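Local coordinates for ribose ABC transporter, substrate binding protein (Conexibacter woesei, PDB 4KQ9) that probably binds a sugar such as ribose in the periplasm and passes it to an ABC transporter for import, at residues A[120-125]-A[155-161]. The protein carries 1 engineered substitution. Sequence-based numbering, arbitrary orientation.
Sequences ATYIAD and VFEERGI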
loop_
_atom_site.group_PDB
_atom_site.type_symbol
_atom_site.label_atom_id
_atom_site.label_comp_id
_atom_site.label_asym_id
_atom_site.label_seq_id
_atom_site.Cartn_x
_atom_site.Cartn_y
_atom_site.Cartn_z
ATOM N N ALA A 120 -7.114 6.424 12.076
ATOM C CA ALA A 120 -7.934 6.403 13.277
ATOM C C ALA A 120 -7.627 7.570 14.202
ATOM O O ALA A 120 -8.581 8.212 14.718
ATOM C CB ALA A 120 -7.839 5.089 13.960
ATOM N N THR A 121 -6.329 7.947 14.327
ATOM C CA THR A 121 -5.931 9.078 15.123
ATOM C C THR A 121 -6.373 10.416 14.551
ATOM O O THR A 121 -6.791 11.336 15.314
ATOM C CB THR A 121 -4.396 9.063 15.348
ATOM O OG1 THR A 121 -4.062 7.815 15.884
ATOM C CG2 THR A 121 -3.952 10.144 16.278
ATOM N N TYR A 122 -6.313 10.551 13.216
ATOM C CA TYR A 122 -6.788 11.706 12.572
ATOM C C TYR A 122 -8.259 11.947 12.984
ATOM O O TYR A 122 -8.655 13.108 13.269
ATOM C CB TYR A 122 -6.674 11.585 11.039
ATOM C CG TYR A 122 -7.092 12.817 10.340
ATOM C CD1 TYR A 122 -6.186 13.866 10.182
ATOM C CD2 TYR A 122 -8.388 12.969 9.872
ATOM C CE1 TYR A 122 -6.549 14.999 9.527
ATOM C CE2 TYR A 122 -8.785 14.119 9.234
ATOM C CZ TYR A 122 -7.834 15.132 9.070
ATOM O OH TYR A 122 -8.161 16.288 8.484
ATOM N N ILE A 123 -9.040 10.885 12.922
ATOM C CA ILE A 123 -10.491 10.964 13.174
ATOM C C ILE A 123 -10.724 11.251 14.668
ATOM O O ILE A 123 -11.437 12.179 15.006
ATOM C CB ILE A 123 -11.191 9.645 12.824
ATOM C CG1 ILE A 123 -11.327 9.532 11.285
ATOM C CG2 ILE A 123 -12.588 9.584 13.437
ATOM C CD1 ILE A 123 -11.593 8.107 10.835
ATOM N N ALA A 124 -10.074 10.474 15.520
ATOM C CA ALA A 124 -10.111 10.703 16.962
ATOM C C ALA A 124 -9.761 12.178 17.348
ATOM O O ALA A 124 -10.506 12.802 18.064
ATOM C CB ALA A 124 -9.263 9.687 17.694
ATOM N N ASP A 125 -8.711 12.766 16.797
ATOM C CA ASP A 125 -8.384 14.131 17.151
ATOM C C ASP A 125 -9.490 15.114 16.749
ATOM O O ASP A 125 -9.562 16.200 17.312
ATOM C CB ASP A 125 -7.017 14.559 16.553
ATOM C CG ASP A 125 -5.856 13.790 17.165
ATOM O OD1 ASP A 125 -6.026 13.152 18.224
ATOM O OD2 ASP A 125 -4.777 13.778 16.561
ATOM N N VAL A 155 -7.001 2.073 18.198
ATOM C CA VAL A 155 -7.001 3.502 18.412
ATOM C C VAL A 155 -8.401 3.924 18.859
ATOM O O VAL A 155 -8.495 4.655 19.826
ATOM C CB VAL A 155 -6.530 4.312 17.215
ATOM C CG1 VAL A 155 -6.741 5.790 17.404
ATOM C CG2 VAL A 155 -5.049 4.055 16.947
ATOM N N PHE A 156 -9.476 3.451 18.191
ATOM C CA PHE A 156 -10.799 3.948 18.530
ATOM C C PHE A 156 -11.151 3.571 20.007
ATOM O O PHE A 156 -11.732 4.378 20.758
ATOM C CB PHE A 156 -11.870 3.432 17.516
ATOM C CG PHE A 156 -11.705 3.999 16.100
ATOM C CD1 PHE A 156 -11.446 5.345 15.905
ATOM C CD2 PHE A 156 -11.799 3.179 15.006
ATOM C CE1 PHE A 156 -11.309 5.880 14.627
ATOM C CE2 PHE A 156 -11.670 3.692 13.715
ATOM C CZ PHE A 156 -11.432 5.029 13.526
ATOM N N GLU A 157 -10.819 2.347 20.391
ATOM C CA GLU A 157 -10.964 1.889 21.788
ATOM C C GLU A 157 -10.255 2.824 22.764
ATOM O O GLU A 157 -10.880 3.372 23.641
ATOM C CB GLU A 157 -10.391 0.517 21.981
ATOM C CG GLU A 157 -10.579 0.034 23.418
ATOM C CD GLU A 157 -11.090 -1.398 23.503
ATOM O OE1 GLU A 157 -10.810 -2.188 22.568
ATOM O OE2 GLU A 157 -11.776 -1.738 24.503
ATOM N N GLU A 158 -8.963 3.005 22.557
ATOM C CA GLU A 158 -8.134 3.815 23.399
ATOM C C GLU A 158 -8.626 5.261 23.501
ATOM O O GLU A 158 -8.465 5.895 24.557
ATOM C CB GLU A 158 -6.694 3.823 22.844
ATOM C CG GLU A 158 -5.689 4.428 23.793
ATOM N N ARG A 159 -9.234 5.791 22.431
ATOM C CA ARG A 159 -9.703 7.187 22.461
ATOM C C ARG A 159 -11.158 7.375 22.791
ATOM O O ARG A 159 -11.617 8.531 22.790
ATOM C CB ARG A 159 -9.374 7.866 21.154
ATOM C CG ARG A 159 -7.897 7.785 20.825
ATOM C CD ARG A 159 -7.124 8.820 21.593
ATOM N NE ARG A 159 -7.598 10.156 21.300
ATOM C CZ ARG A 159 -7.118 10.942 20.353
ATOM N NH1 ARG A 159 -6.123 10.581 19.557
ATOM N NH2 ARG A 159 -7.635 12.136 20.208
ATOM N N GLY A 160 -11.869 6.265 23.028
ATOM C CA GLY A 160 -13.253 6.264 23.446
ATOM C C GLY A 160 -14.321 6.462 22.364
ATOM O O GLY A 160 -15.423 6.895 22.654
ATOM N N ILE A 161 -13.994 6.081 21.130
ATOM C CA ILE A 161 -14.820 6.319 19.959
ATOM C C ILE A 161 -15.564 5.041 19.638
ATOM O O ILE A 161 -14.966 4.008 19.368
ATOM C CB ILE A 161 -13.926 6.783 18.785
ATOM C CG1 ILE A 161 -13.338 8.151 19.172
ATOM C CG2 ILE A 161 -14.748 6.960 17.503
ATOM C CD1 ILE A 161 -12.101 8.518 18.437
HETATM O O HOH W 1 -4.684 8.282 19.010
#
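A120 and A124 face V155 and R159 where two helical segments, 120-125 and 155-159, run side by side in the same direction, their axes 9.6 Å apart at closest approach and crossing at -28°. The small alanines allow the backbones to approach, with the CA atoms of A120 and V155 6.0 Å apart. A120 CB packs against V155 CB and also lies over one face of the F156 ring, offset toward its rim, in a CH-pi contact 3.9 Å from the ring centroid. With CG beside the backbone N (chi1 -67°), the F156 ring swings toward helix 112-126, and its CZ meets I123 CD1, near the ring plane, at 4.1 Å. Replacing F156 by alanine would remove the ring surface under the A120 methyl and the edge that meets I123, probably opening a gap beside V133. On the solvent side, R159 bends at chi2 and chi3, which folds its guanidinium over A124 CB, 3.6 Å from CZ. Both end nitrogens then grip one oxygen of D125: NH2 meets OD1 at 2.7 Å nearly along its C-O direction, and NH1 approaches the same OD1 at 2.9 Å from the syn side, tilted 28° from the carboxylate plane. A water accepts from R159 NH1 and donates to T121 OG1, itself hydrogen-bonded to R117 O one turn earlier. G160 leaves helical geometry with positive phi in a Schellman motif, and I161 then packs on V133. The pair joins helices 112-126 and 143-159, side by side on one face of the parallel sheet, where I123 touches M220 and V222, in one lobe of the two-lobed periplasmic binding protein fold. Its chemistry is graded: aromatic and aliphatic packing lies toward the sheet, while the exposed side carries a salt bridge that probably helps hold the R159 guanidinium flat over A124.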